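Local coordinates for centrosomal protein of 104 kDa (Homo sapiens, PDB 5LPH) that is required for ciliogenesis and for structural integrity at the ciliary tip, and interacts with tubulin, the chain described being its TOG domain, at residues K114-I119 and Q165-F170; M118-Y123 and K171-L176; F217-V222 and Q253-E258. All blocks are in the same frame, centred on the assembly; numbering follows the deposited sequence. Where two conformers were deposited one is given.

Contact 1 (K114-I119 and Q165-F170)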
ATOM      1  N   LYS A 114       7.312  -7.083  -9.455  1.00 50.88           N
ATOM      2  CA  LYS A 114       7.145  -7.454 -10.862  1.00 54.08           C
ATOM      3  C   LYS A 114       6.066  -8.538 -11.028  1.00 51.86           C
ATOM      4  O   LYS A 114       5.208  -8.439 -11.905  1.00 52.23           O
ATOM      5  CB  LYS A 114       8.489  -7.931 -11.421  1.00 60.27           C
ATOM      6  CG  LYS A 114       8.487  -8.399 -12.865  1.00 67.59           C
ATOM      7  CD  LYS A 114       9.844  -8.983 -13.240  1.00 73.28           C
ATOM      8  CE  LYS A 114       9.804  -9.700 -14.583  1.00 75.75           C
ATOM      9  NZ  LYS A 114       9.680  -8.740 -15.714  1.00 76.61           N
ATOM     10  N   LEU A 115       6.118  -9.562 -10.180  1.00 48.44           N
ATOM     11  CA  LEU A 115       5.106 -10.620 -10.164  1.00 48.50           C
ATOM     12  C   LEU A 115       3.717 -10.061  -9.819  1.00 47.90           C
ATOM     13  O   LEU A 115       2.732 -10.401 -10.468  1.00 48.06           O
ATOM     14  CB  LEU A 115       5.500 -11.716  -9.162  1.00 47.96           C
ATOM     15  CG  LEU A 115       4.542 -12.891  -8.939  1.00 48.48           C
ATOM     16  CD1 LEU A 115       4.199 -13.577 -10.247  1.00 48.14           C
ATOM     17  CD2 LEU A 115       5.140 -13.897  -7.967  1.00 49.47           C
ATOM     18  N   LEU A 116       3.650  -9.217  -8.792  1.00 46.91           N
ATOM     19  CA  LEU A 116       2.386  -8.627  -8.347  1.00 44.88           C
ATOM     20  C   LEU A 116       1.755  -7.796  -9.452  1.00 45.71           C
ATOM     21  O   LEU A 116       0.563  -7.936  -9.723  1.00 45.88           O
ATOM     22  CB  LEU A 116       2.597  -7.762  -7.096  1.00 43.76           C
ATOM     23  CG  LEU A 116       1.357  -7.170  -6.416  1.00 43.09           C
ATOM     24  CD1 LEU A 116       0.271  -8.208  -6.170  1.00 41.32           C
ATOM     25  CD2 LEU A 116       1.750  -6.496  -5.108  1.00 42.98           C
ATOM     26  N   LYS A 117       2.563  -6.956 -10.094  1.00 46.10           N
ATOM     27  CA  LYS A 117       2.099  -6.144 -11.216  1.00 48.52           C
ATOM     28  C   LYS A 117       1.573  -7.001 -12.378  1.00 50.50           C
ATOM     29  O   LYS A 117       0.539  -6.679 -12.962  1.00 50.74           O
ATOM     30  CB  LYS A 117       3.195  -5.186 -11.700  1.00 48.86           C
ATOM     31  CG  LYS A 117       2.821  -4.409 -12.954  1.00 49.49           C
ATOM     32  CD  LYS A 117       3.697  -3.191 -13.174  1.00 51.61           C
ATOM     33  CE  LYS A 117       3.366  -2.544 -14.512  1.00 52.51           C
ATOM     34  NZ  LYS A 117       4.264  -1.402 -14.820  1.00 54.75           N
HETATM   35  N   MSE A 118       2.269  -8.089 -12.698  1.00 54.18           N
HETATM   36  CA  MSE A 118       1.839  -8.996 -13.774  0.50 53.90           C
HETATM   37  C   MSE A 118       0.511  -9.637 -13.445  1.00 53.10           C
HETATM   38  O   MSE A 118      -0.332  -9.797 -14.320  1.00 50.91           O
HETATM   39  CB  MSE A 118       2.896 -10.071 -14.045  0.50 55.43           C
HETATM   40  CG  MSE A 118       2.469 -11.053 -15.148  0.50 56.68           C
HETATM   41 SE   MSE A 118       1.509 -12.569 -14.319  0.50 59.01          SE
HETATM   42  CE  MSE A 118       3.188 -13.292 -13.614  0.50 58.15           C
ATOM     43  N   ILE A 119       0.315 -10.033 -12.186  1.00 51.35           N
ATOM     44  CA  ILE A 119      -0.943 -10.666 -11.757  1.00 50.82           C
ATOM     45  C   ILE A 119      -2.137  -9.709 -11.910  1.00 51.45           C
ATOM     46  O   ILE A 119      -3.170 -10.091 -12.460  1.00 50.44           O
ATOM     47  CB  ILE A 119      -0.861 -11.201 -10.302  1.00 49.68           C
ATOM     48  CG1 ILE A 119       0.088 -12.401 -10.230  1.00 50.93           C
ATOM     49  CG2 ILE A 119      -2.232 -11.637  -9.794  1.00 49.88           C
ATOM     50  CD1 ILE A 119       0.594 -12.707  -8.838  1.00 51.09           C
ATOM     51  N   GLN A 165       1.601   3.969  -5.515  1.00 44.62           N
ATOM     52  CA  GLN A 165       1.079   5.015  -6.403  1.00 47.48           C
ATOM     53  C   GLN A 165       0.736   4.463  -7.797  1.00 49.41           C
ATOM     54  O   GLN A 165      -0.315   4.778  -8.353  1.00 49.43           O
ATOM     55  CB  GLN A 165       2.088   6.159  -6.469  1.00 49.15           C
ATOM     56  CG  GLN A 165       1.546   7.566  -6.659  1.00 51.58           C
ATOM     57  CD  GLN A 165       2.659   8.603  -6.645  1.00 52.78           C
ATOM     58  OE1 GLN A 165       3.574   8.541  -5.811  1.00 57.20           O
ATOM     59  NE2 GLN A 165       2.588   9.567  -7.556  1.00 54.36           N
ATOM     60  N   GLU A 166       1.607   3.602  -8.322  1.00 50.25           N
ATOM     61  CA  GLU A 166       1.395   2.920  -9.603  1.00 52.63           C
ATOM     62  C   GLU A 166       0.133   2.039  -9.593  1.00 52.92           C
ATOM     63  O   GLU A 166      -0.657   2.083 -10.538  1.00 55.79           O
ATOM     64  CB  GLU A 166       2.626   2.070  -9.944  1.00 55.10           C
ATOM     65  CG  GLU A 166       2.832   1.792 -11.420  1.00 57.18           C
ATOM     66  CD  GLU A 166       4.097   0.993 -11.695  1.00 59.74           C
ATOM     67  OE1 GLU A 166       5.108   1.169 -10.967  1.00 62.90           O
ATOM     68  OE2 GLU A 166       4.079   0.182 -12.650  1.00 60.82           O
HETATM   69  N   MSE A 167      -0.055   1.255  -8.530  1.00 52.89           N
HETATM   70  CA  MSE A 167      -1.234   0.381  -8.405  1.00 55.28           C
HETATM   71  C   MSE A 167      -2.492   1.180  -8.181  1.00 52.36           C
HETATM   72  O   MSE A 167      -3.523   0.869  -8.773  1.00 52.53           O
HETATM   73  CB  MSE A 167      -1.161  -0.636  -7.259  1.00 59.10           C
HETATM   74  CG  MSE A 167      -0.287  -1.866  -7.404  1.00 64.29           C
HETATM   75 SE   MSE A 167      -0.958  -3.143  -6.039  1.00 74.33          SE
HETATM   76  CE  MSE A 167      -0.516  -2.172  -4.377  1.00 71.42           C
ATOM     77  N   ALA A 168      -2.425   2.216  -7.344  1.00 50.23           N
ATOM     78  CA  ALA A 168      -3.580   3.084  -7.081  1.00 51.10           C
ATOM     79  C   ALA A 168      -4.194   3.712  -8.341  1.00 53.09           C
ATOM     80  O   ALA A 168      -5.393   4.021  -8.353  1.00 54.87           O
ATOM     81  CB  ALA A 168      -3.213   4.170  -6.081  1.00 50.10           C
ATOM     82  N   LEU A 169      -3.372   3.902  -9.379  1.00 55.61           N
ATOM     83  CA  LEU A 169      -3.810   4.492 -10.648  1.00 59.55           C
ATOM     84  C   LEU A 169      -4.074   3.486 -11.794  1.00 61.07           C
ATOM     85  O   LEU A 169      -4.589   3.892 -12.837  1.00 62.16           O
ATOM     86  CB  LEU A 169      -2.807   5.581 -11.081  1.00 59.07           C
ATOM     87  CG  LEU A 169      -2.863   6.861 -10.215  1.00 60.20           C
ATOM     88  CD1 LEU A 169      -1.554   7.643 -10.060  1.00 59.98           C
ATOM     89  CD2 LEU A 169      -3.972   7.752 -10.756  1.00 62.65           C
ATOM     90  N   PHE A 170      -3.752   2.200 -11.615  1.00 64.16           N
ATOM     91  CA  PHE A 170      -4.223   1.156 -12.544  1.00 69.35           C
ATOM     92  C   PHE A 170      -5.753   1.157 -12.553  1.00 71.32           C
ATOM     93  O   PHE A 170      -6.387   1.158 -11.495  1.00 67.50           O
ATOM     94  CB  PHE A 170      -3.759  -0.267 -12.142  1.00 72.53           C
ATOM     95  CG  PHE A 170      -2.253  -0.541 -12.292  1.00 76.10           C
ATOM     96  CD1 PHE A 170      -1.397   0.158 -13.179  1.00 77.27           C
ATOM     97  CD2 PHE A 170      -1.688  -1.558 -11.523  1.00 76.13           C
ATOM     98  CE1 PHE A 170      -0.034  -0.158 -13.248  1.00 76.96           C
ATOM     99  CE2 PHE A 170      -0.337  -1.867 -11.588  1.00 74.98           C
ATOM    100  CZ  PHE A 170       0.491  -1.171 -12.453  1.00 76.42           C
TER
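Lys117 reaches out from helix 106-126, and two residues receive it in different ways: Glu166 of helix 154-169 and Phe170, just before helix 171-174. Its CG is anti to the backbone N (chi1 174°) and the chain beyond stays extended, which carries the ammonium group over the gap to the carboxylate of Glu166. Lys117 NZ donates to Glu166 OE2 at 2.7 Å in a salt bridge that meets the oxygen nearly along its C-O bond direction, while the two side chains themselves cross at about a right angle. Phe170, at the N-cap position of helix 171-174, takes the methylene part of the same lysine. Its ring tip meets the chain crosswise, with Phe170 CZ 3.8 Å from Lys117 CE, an oblique approach. The carbonyl oxygen of Glu166 lies over one face of this ring, offset toward the rim.

On the buried flank the interaction is looser and wholly apolar: Leu116 CD2 comes within 4.4 Å of the selenium, SE, of the selenomethionine at Met167. Leu116 also rests on Val97, which links this buried flank to helix 83-100.

A single lysine thus serves twice, its charge paired by carboxylate and its hydrocarbon stem laid against an aromatic ring. The salt bridge joins partly exposed residues, so its strength is probably moderate; the extended chain and Phe170 help to position the ammonium group.

Contact 2 (M118-Y123 and K171-L176)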
HETATM    1  N   MSE A 118       2.269  -8.089 -12.698  1.00 54.18           N
HETATM    2  CA  MSE A 118       1.839  -8.996 -13.774  0.50 53.90           C
HETATM    3  C   MSE A 118       0.511  -9.637 -13.445  1.00 53.10           C
HETATM    4  O   MSE A 118      -0.332  -9.797 -14.320  1.00 50.91           O
HETATM    5  CB  MSE A 118       2.896 -10.071 -14.045  0.50 55.43           C
HETATM    6  CG  MSE A 118       2.469 -11.053 -15.148  0.50 56.68           C
HETATM    7 SE   MSE A 118       1.509 -12.569 -14.319  0.50 59.01          SE
HETATM    8  CE  MSE A 118       3.188 -13.292 -13.614  0.50 58.15           C
ATOM      9  N   ILE A 119       0.315 -10.033 -12.186  1.00 51.35           N
ATOM     10  CA  ILE A 119      -0.943 -10.666 -11.757  1.00 50.82           C
ATOM     11  C   ILE A 119      -2.137  -9.709 -11.910  1.00 51.45           C
ATOM     12  O   ILE A 119      -3.170 -10.091 -12.460  1.00 50.44           O
ATOM     13  CB  ILE A 119      -0.861 -11.201 -10.302  1.00 49.68           C
ATOM     14  CG1 ILE A 119       0.088 -12.401 -10.230  1.00 50.93           C
ATOM     15  CG2 ILE A 119      -2.232 -11.637  -9.794  1.00 49.88           C
ATOM     16  CD1 ILE A 119       0.594 -12.707  -8.838  1.00 51.09           C
ATOM     17  N   ILE A 120      -1.990  -8.481 -11.421  1.00 52.07           N
ATOM     18  CA  ILE A 120      -3.075  -7.495 -11.468  1.00 52.56           C
ATOM     19  C   ILE A 120      -3.340  -6.989 -12.896  1.00 53.13           C
ATOM     20  O   ILE A 120      -4.490  -6.882 -13.298  1.00 52.19           O
ATOM     21  CB  ILE A 120      -2.813  -6.304 -10.509  1.00 52.18           C
ATOM     22  CG1 ILE A 120      -2.797  -6.787  -9.053  1.00 51.09           C
ATOM     23  CG2 ILE A 120      -3.872  -5.215 -10.689  1.00 52.42           C
ATOM     24  CD1 ILE A 120      -2.126  -5.831  -8.087  1.00 51.82           C
ATOM     25  N   THR A 121      -2.275  -6.695 -13.642  1.00 54.77           N
ATOM     26  CA  THR A 121      -2.354  -5.986 -14.933  1.00 55.87           C
ATOM     27  C   THR A 121      -2.418  -6.883 -16.178  1.00 57.84           C
ATOM     28  O   THR A 121      -2.852  -6.423 -17.235  1.00 59.70           O
ATOM     29  CB  THR A 121      -1.148  -4.994 -15.013  1.00 54.80           C
ATOM     30  OG1 THR A 121      -1.295  -4.020 -13.976  1.00 56.06           O
ATOM     31  CG2 THR A 121      -0.945  -4.255 -16.364  1.00 55.84           C
ATOM     32  N   GLN A 122      -1.995  -8.143 -16.069  1.00 60.86           N
ATOM     33  CA  GLN A 122      -1.934  -9.041 -17.235  1.00 62.32           C
ATOM     34  C   GLN A 122      -2.740 -10.332 -17.069  1.00 61.14           C
ATOM     35  O   GLN A 122      -3.547 -10.665 -17.932  1.00 64.51           O
ATOM     36  CB  GLN A 122      -0.477  -9.368 -17.576  1.00 66.16           C
ATOM     37  CG  GLN A 122       0.414  -8.137 -17.713  1.00 70.40           C
ATOM     38  CD  GLN A 122       1.782  -8.461 -18.287  1.00 75.41           C
ATOM     39  OE1 GLN A 122       2.805  -8.336 -17.603  1.00 80.38           O
ATOM     40  NE2 GLN A 122       1.808  -8.896 -19.543  1.00 78.04           N
ATOM     41  N   TYR A 123      -2.514 -11.049 -15.971  1.00 58.16           N
ATOM     42  CA  TYR A 123      -3.159 -12.345 -15.710  1.00 54.93           C
ATOM     43  C   TYR A 123      -4.665 -12.214 -15.510  1.00 55.12           C
ATOM     44  O   TYR A 123      -5.438 -12.937 -16.136  1.00 54.74           O
ATOM     45  CB  TYR A 123      -2.523 -12.979 -14.472  1.00 51.42           C
ATOM     46  CG  TYR A 123      -2.999 -14.363 -14.063  1.00 49.53           C
ATOM     47  CD1 TYR A 123      -2.409 -15.515 -14.589  1.00 48.47           C
ATOM     48  CD2 TYR A 123      -3.984 -14.520 -13.089  1.00 48.18           C
ATOM     49  CE1 TYR A 123      -2.813 -16.781 -14.181  1.00 47.21           C
ATOM     50  CE2 TYR A 123      -4.392 -15.779 -12.677  1.00 48.63           C
ATOM     51  CZ  TYR A 123      -3.806 -16.906 -13.225  1.00 47.72           C
ATOM     52  OH  TYR A 123      -4.218 -18.152 -12.801  1.00 49.25           O
ATOM     53  N   LYS A 171      -6.328   1.126 -13.752  1.00 76.51           N
ATOM     54  CA  LYS A 171      -7.773   1.327 -13.962  1.00 82.08           C
ATOM     55  C   LYS A 171      -8.645   0.425 -13.073  1.00 80.74           C
ATOM     56  O   LYS A 171      -9.544   0.905 -12.361  1.00 78.75           O
ATOM     57  CB  LYS A 171      -8.099   1.121 -15.459  1.00 86.06           C
ATOM     58  CG  LYS A 171      -7.426   2.134 -16.385  1.00 91.85           C
ATOM     59  CD  LYS A 171      -7.889   1.992 -17.825  1.00 95.09           C
ATOM     60  CE  LYS A 171      -7.242   3.048 -18.712  1.00 96.17           C
ATOM     61  NZ  LYS A 171      -7.693   2.941 -20.127  1.00 95.92           N
ATOM     62  N   GLU A 172      -8.321  -0.864 -13.061  1.00 80.11           N
ATOM     63  CA  GLU A 172      -9.098  -1.858 -12.313  1.00 79.02           C
ATOM     64  C   GLU A 172      -9.028  -1.651 -10.797  1.00 72.66           C
ATOM     65  O   GLU A 172     -10.017  -1.864 -10.092  1.00 74.49           O
ATOM     66  CB  GLU A 172      -8.639  -3.284 -12.639  1.00 84.81           C
ATOM     67  CG  GLU A 172      -8.607  -3.673 -14.102  1.00 89.75           C
ATOM     68  CD  GLU A 172      -7.238  -3.507 -14.760  1.00 92.64           C
ATOM     69  OE1 GLU A 172      -6.487  -2.570 -14.397  1.00 93.74           O
ATOM     70  OE2 GLU A 172      -6.913  -4.319 -15.650  1.00 96.80           O
ATOM     71  N   VAL A 173      -7.865  -1.232 -10.302  1.00 64.63           N
ATOM     72  CA  VAL A 173      -7.662  -1.007  -8.867  1.00 60.15           C
ATOM     73  C   VAL A 173      -8.249   0.331  -8.414  1.00 58.64           C
ATOM     74  O   VAL A 173      -8.826   0.414  -7.323  1.00 54.98           O
ATOM     75  CB  VAL A 173      -6.163  -1.089  -8.500  1.00 57.77           C
ATOM     76  CG1 VAL A 173      -5.923  -0.732  -7.034  1.00 55.90           C
ATOM     77  CG2 VAL A 173      -5.637  -2.483  -8.805  1.00 57.98           C
ATOM     78  N   LYS A 174      -8.074   1.370  -9.235  1.00 60.12           N
ATOM     79  CA  LYS A 174      -8.652   2.698  -8.978  1.00 63.56           C
ATOM     80  C   LYS A 174     -10.168   2.641  -8.749  1.00 63.63           C
ATOM     81  O   LYS A 174     -10.684   3.329  -7.871  1.00 62.66           O
ATOM     82  CB  LYS A 174      -8.339   3.662 -10.139  1.00 65.93           C
ATOM     83  CG  LYS A 174      -8.858   5.077  -9.916  1.00 68.65           C
ATOM     84  CD  LYS A 174      -8.509   6.076 -11.008  1.00 70.80           C
ATOM     85  CE  LYS A 174      -9.570   7.160 -11.110  1.00 72.68           C
ATOM     86  NZ  LYS A 174      -9.412   8.060 -12.280  1.00 73.31           N
ATOM     87  N   SER A 175     -10.862   1.820  -9.539  1.00 64.94           N
ATOM     88  CA  SER A 175     -12.318   1.624  -9.417  1.00 67.00           C
ATOM     89  C   SER A 175     -12.786   1.074  -8.064  1.00 67.60           C
ATOM     90  O   SER A 175     -13.902   1.363  -7.638  1.00 67.40           O
ATOM     91  CB  SER A 175     -12.818   0.679 -10.513  1.00 69.03           C
ATOM     92  OG  SER A 175     -12.343   1.069 -11.791  1.00 69.43           O
ATOM     93  N   LEU A 176     -11.946   0.277  -7.405  1.00 67.56           N
ATOM     94  CA  LEU A 176     -12.301  -0.363  -6.130  1.00 67.72           C
ATOM     95  C   LEU A 176     -12.234   0.547  -4.909  1.00 68.06           C
ATOM     96  O   LEU A 176     -12.794   0.199  -3.866  1.00 67.56           O
ATOM     97  CB  LEU A 176     -11.405  -1.576  -5.873  1.00 69.97           C
ATOM     98  CG  LEU A 176     -11.510  -2.716  -6.889  1.00 71.77           C
ATOM     99  CD1 LEU A 176     -10.297  -3.626  -6.799  1.00 73.42           C
ATOM    100  CD2 LEU A 176     -12.795  -3.503  -6.673  1.00 72.09           C
TER
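Ile120 and Val173 make the apolar part of this contact, in which helix 106-126 meets the short helix 171-174 through two branched side chains. They cross at about a right angle and touch through one methyl each, Ile120 CG2 lying 3.8 Å from Val173 CG2. On the isoleucine this methyl is anti to the backbone N, because CG1 takes the position anti to the carbonyl carbon (chi1 -64°). Val173 is directed toward helix 106-126 from its CA, and CG2 is the branch that makes the contact. Both residues are buried, and both also pack on helix 131-147, Ile120 on Cys137 and Val173 on Thr134.

Glu172 contributes by contact alone, at the partly exposed margin. Glu172 OE2 and Ile120 O, both acceptors, lie 4.2 Å apart without a bond.

Within each segment one carbonyl accepts two donors. Met118 O accepts from both Gln122 N, at 2.9 Å, and Tyr123 N, at 3.0 Å, the latter bond belonging to a wider pi-type turn over residues 119-123. On the other side Lys171 O is also gripped twice: Ser175 OG, 2.9 Å away, and Ser175 N, 3.2 Å away, reach it from opposite faces of its carbonyl plane. The serine side chain thereby folds back on Lys171 O, at the start of the helix.

HEAT repeats are antiparallel helix pairs stacked side by side into a solenoid with a continuous apolar core, and the buried methyl pair lies in such a core. Here residues 171-176 belong to the first HEAT repeat, and the contact fastens the short helix near the end of that repeat to the preceding part of the TOG domain.

Contact 3 (F217-V222 and Q253-E258)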
ATOM      1  N   PHE A 217     -11.200   8.820  -1.377  1.00 53.95           N
ATOM      2  CA  PHE A 217     -10.966   9.975  -0.511  1.00 56.67           C
ATOM      3  C   PHE A 217     -12.239  10.810  -0.396  1.00 57.26           C
ATOM      4  O   PHE A 217     -12.919  11.073  -1.398  1.00 55.25           O
ATOM      5  CB  PHE A 217      -9.878  10.893  -1.070  1.00 56.73           C
ATOM      6  CG  PHE A 217      -8.508  10.294  -1.068  1.00 55.98           C
ATOM      7  CD1 PHE A 217      -7.919   9.873   0.119  1.00 55.19           C
ATOM      8  CD2 PHE A 217      -7.782  10.194  -2.250  1.00 55.10           C
ATOM      9  CE1 PHE A 217      -6.645   9.336   0.123  1.00 56.21           C
ATOM     10  CE2 PHE A 217      -6.506   9.660  -2.252  1.00 55.69           C
ATOM     11  CZ  PHE A 217      -5.937   9.230  -1.063  1.00 55.65           C
ATOM     12  N   THR A 218     -12.521  11.255   0.826  1.00 57.96           N
ATOM     13  CA  THR A 218     -13.630  12.162   1.109  1.00 57.97           C
ATOM     14  C   THR A 218     -13.111  13.280   2.026  1.00 60.14           C
ATOM     15  O   THR A 218     -12.154  13.088   2.773  1.00 59.73           O
ATOM     16  CB  THR A 218     -14.807  11.415   1.783  1.00 56.16           C
ATOM     17  OG1 THR A 218     -14.409  10.944   3.077  1.00 53.03           O
ATOM     18  CG2 THR A 218     -15.269  10.221   0.940  1.00 55.22           C
ATOM     19  N   ILE A 219     -13.727  14.456   1.962  1.00 62.11           N
ATOM     20  CA  ILE A 219     -13.445  15.537   2.911  1.00 62.98           C
ATOM     21  C   ILE A 219     -13.483  14.949   4.330  1.00 60.75           C
ATOM     22  O   ILE A 219     -12.632  15.266   5.145  1.00 60.68           O
ATOM     23  CB  ILE A 219     -14.461  16.699   2.765  1.00 64.52           C
ATOM     24  CG1 ILE A 219     -14.244  17.470   1.446  1.00 67.22           C
ATOM     25  CG2 ILE A 219     -14.331  17.680   3.923  1.00 64.17           C
ATOM     26  CD1 ILE A 219     -15.461  18.249   0.981  1.00 69.27           C
ATOM     27  N   ASP A 220     -14.449  14.066   4.594  1.00 59.49           N
ATOM     28  CA  ASP A 220     -14.606  13.430   5.906  1.00 58.96           C
ATOM     29  C   ASP A 220     -13.368  12.646   6.372  1.00 57.78           C
ATOM     30  O   ASP A 220     -12.786  12.992   7.395  1.00 58.53           O
ATOM     31  CB  ASP A 220     -15.862  12.539   5.940  1.00 58.73           C
ATOM     32  CG  ASP A 220     -16.240  12.115   7.349  1.00 59.32           C
ATOM     33  OD1 ASP A 220     -16.491  12.994   8.191  1.00 60.21           O
ATOM     34  OD2 ASP A 220     -16.286  10.902   7.621  1.00 59.38           O
ATOM     35  N   ASN A 221     -12.953  11.623   5.625  1.00 56.28           N
ATOM     36  CA  ASN A 221     -11.794  10.791   6.045  1.00 57.56           C
ATOM     37  C   ASN A 221     -10.427  11.497   5.947  1.00 55.99           C
ATOM     38  O   ASN A 221      -9.547  11.264   6.775  1.00 60.66           O
ATOM     39  CB  ASN A 221     -11.789   9.391   5.385  1.00 56.38           C
ATOM     40  CG  ASN A 221     -11.688   9.426   3.866  1.00 57.37           C
ATOM     41  OD1 ASN A 221     -11.165  10.367   3.272  1.00 61.76           O
ATOM     42  ND2 ASN A 221     -12.198   8.381   3.228  1.00 55.57           N
ATOM     43  N   VAL A 222     -10.265  12.390   4.974  1.00 54.28           N
ATOM     44  CA  VAL A 222      -9.029  13.192   4.852  1.00 52.42           C
ATOM     45  C   VAL A 222      -8.822  14.135   6.052  1.00 53.23           C
ATOM     46  O   VAL A 222      -7.731  14.198   6.629  1.00 50.41           O
ATOM     47  CB  VAL A 222      -9.016  13.994   3.522  1.00 53.33           C
ATOM     48  CG1 VAL A 222      -7.895  15.027   3.489  1.00 53.44           C
ATOM     49  CG2 VAL A 222      -8.914  13.062   2.317  1.00 52.65           C
ATOM     50  N   GLN A 253     -12.881  25.112   0.720  1.00101.54           N
ATOM     51  CA  GLN A 253     -13.316  26.361   1.376  1.00103.09           C
ATOM     52  C   GLN A 253     -14.128  26.169   2.669  1.00101.08           C
ATOM     53  O   GLN A 253     -13.547  25.915   3.720  1.00 99.15           O
ATOM     54  CB  GLN A 253     -14.054  27.266   0.372  1.00104.86           C
ATOM     55  CG  GLN A 253     -13.143  27.857  -0.669  1.00105.20           C
ATOM     56  CD  GLN A 253     -13.816  28.357  -1.954  1.00105.24           C
ATOM     57  OE1 GLN A 253     -13.189  28.385  -3.022  1.00104.00           O
ATOM     58  NE2 GLN A 253     -15.083  28.753  -1.863  1.00106.87           N
ATOM     59  N   ALA A 254     -15.458  26.259   2.580  1.00 98.14           N
ATOM     60  CA  ALA A 254     -16.319  26.354   3.762  1.00 95.91           C
ATOM     61  C   ALA A 254     -16.642  24.999   4.395  1.00 91.27           C
ATOM     62  O   ALA A 254     -16.789  24.905   5.614  1.00 88.40           O
ATOM     63  CB  ALA A 254     -17.610  27.086   3.413  1.00 95.93           C
ATOM     64  N   SER A 255     -16.737  23.957   3.572  1.00 86.88           N
ATOM     65  CA  SER A 255     -17.169  22.631   4.036  1.00 85.28           C
ATOM     66  C   SER A 255     -16.178  21.872   4.955  1.00 82.64           C
ATOM     67  O   SER A 255     -16.553  20.849   5.535  1.00 80.58           O
ATOM     68  CB  SER A 255     -17.576  21.758   2.836  1.00 83.64           C
ATOM     69  OG  SER A 255     -16.680  21.921   1.747  1.00 82.84           O
ATOM     70  N   ILE A 256     -14.942  22.363   5.100  1.00 80.20           N
ATOM     71  CA  ILE A 256     -13.968  21.752   6.023  1.00 78.64           C
ATOM     72  C   ILE A 256     -13.983  22.334   7.446  1.00 76.51           C
ATOM     73  O   ILE A 256     -13.375  21.749   8.345  1.00 76.90           O
ATOM     74  CB  ILE A 256     -12.511  21.792   5.467  1.00 79.48           C
ATOM     75  CG1 ILE A 256     -11.877  23.189   5.580  1.00 79.57           C
ATOM     76  CG2 ILE A 256     -12.465  21.305   4.022  1.00 78.37           C
ATOM     77  CD1 ILE A 256     -10.368  23.162   5.493  1.00 79.18           C
ATOM     78  N   LEU A 257     -14.650  23.472   7.651  1.00 76.48           N
ATOM     79  CA  LEU A 257     -14.566  24.194   8.937  1.00 77.37           C
ATOM     80  C   LEU A 257     -15.214  23.463  10.115  1.00 73.95           C
ATOM     81  O   LEU A 257     -14.800  23.650  11.258  1.00 71.37           O
ATOM     82  CB  LEU A 257     -15.157  25.610   8.840  1.00 79.49           C
ATOM     83  CG  LEU A 257     -14.324  26.727   8.237  1.00 81.41           C
ATOM     84  CD1 LEU A 257     -13.828  26.346   6.862  1.00 79.61           C
ATOM     85  CD2 LEU A 257     -15.080  28.052   8.191  1.00 85.22           C
ATOM     86  N   GLU A 258     -16.230  22.651   9.834  1.00 71.35           N
ATOM     87  CA  GLU A 258     -16.868  21.810  10.860  1.00 69.95           C
ATOM     88  C   GLU A 258     -15.898  20.800  11.514  1.00 69.00           C
ATOM     89  O   GLU A 258     -16.073  20.447  12.683  1.00 69.18           O
ATOM     90  CB  GLU A 258     -18.098  21.091  10.279  1.00 69.31           C
ATOM     91  CG  GLU A 258     -17.790  20.011   9.247  1.00 69.77           C
ATOM     92  CD  GLU A 258     -18.989  19.648   8.381  1.00 68.17           C
ATOM     93  OE1 GLU A 258     -19.585  20.545   7.762  1.00 66.50           O
ATOM     94  OE2 GLU A 258     -19.338  18.454   8.307  1.00 69.02           O
TER
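Ile219, in the first turn of helix 219-229, supplies the whole of one side of this small contact, directed at the turn that follows helix 235-252. The better-buried part is apolar: Ile219 packs on the buried Ile256, CG2 of Ile219 lying 4.1 Å from CG2 of Ile256, the two side chains crossing at about a right angle. Ile256 has its CG1 between the backbone N and the carbonyl carbon (chi1 76°), which leaves CG2 as the branch facing Ile219 while the remainder of the chain leads away from it; the residue also packs on Tyr249 of helix 235-252.

The solvent side is formed by partly exposed Ser255 and exposed Asp220 and Glu258. Ile219 CD1 comes 3.9 Å from Ser255 OG, a van der Waals approach to a hydroxyl that is hydrogen-bonded to His252 O. Asp220 OD1 is hydrogen-bonded to Tyr259 OH, of the residue just after Glu258.

The helix start that carries Ile219 is fixed by a capping box. Asn221 N donates to Thr218 OG1 at 3.0 Å in an almost straight bond, 178° at the hydrogen, and Thr218 N returns a bond to Asn221 OD1 at 2.9 Å, reaching it from above the carbonyl plane.

Within the two segments the contact is therefore one of van der Waals forces, Ile219 with Ile256 and Ser255, while Asp220 and Tyr259 add a polar tie immediately beyond.

Overall arrangement
The three contacts follow the course of an all-helical solenoid, the TOG domain of the protein. Contacts 1 and 2 are neighbours, with centres 7 Å apart. Both start from helix 106-126, share Met118 and Ile119, and touch each other, as where Met167 meets Ile120; their other partners, helices 154-169 and 171-174, are consecutive. Together they make one continuous interface with the first HEAT repeat. Contact 3 comes later in the chain, opening after the other two have closed, and its centre is about 29 Å from either of theirs. It joins the start of the second HEAT repeat to the segment beyond it, so local contacts in series build the elongated domain.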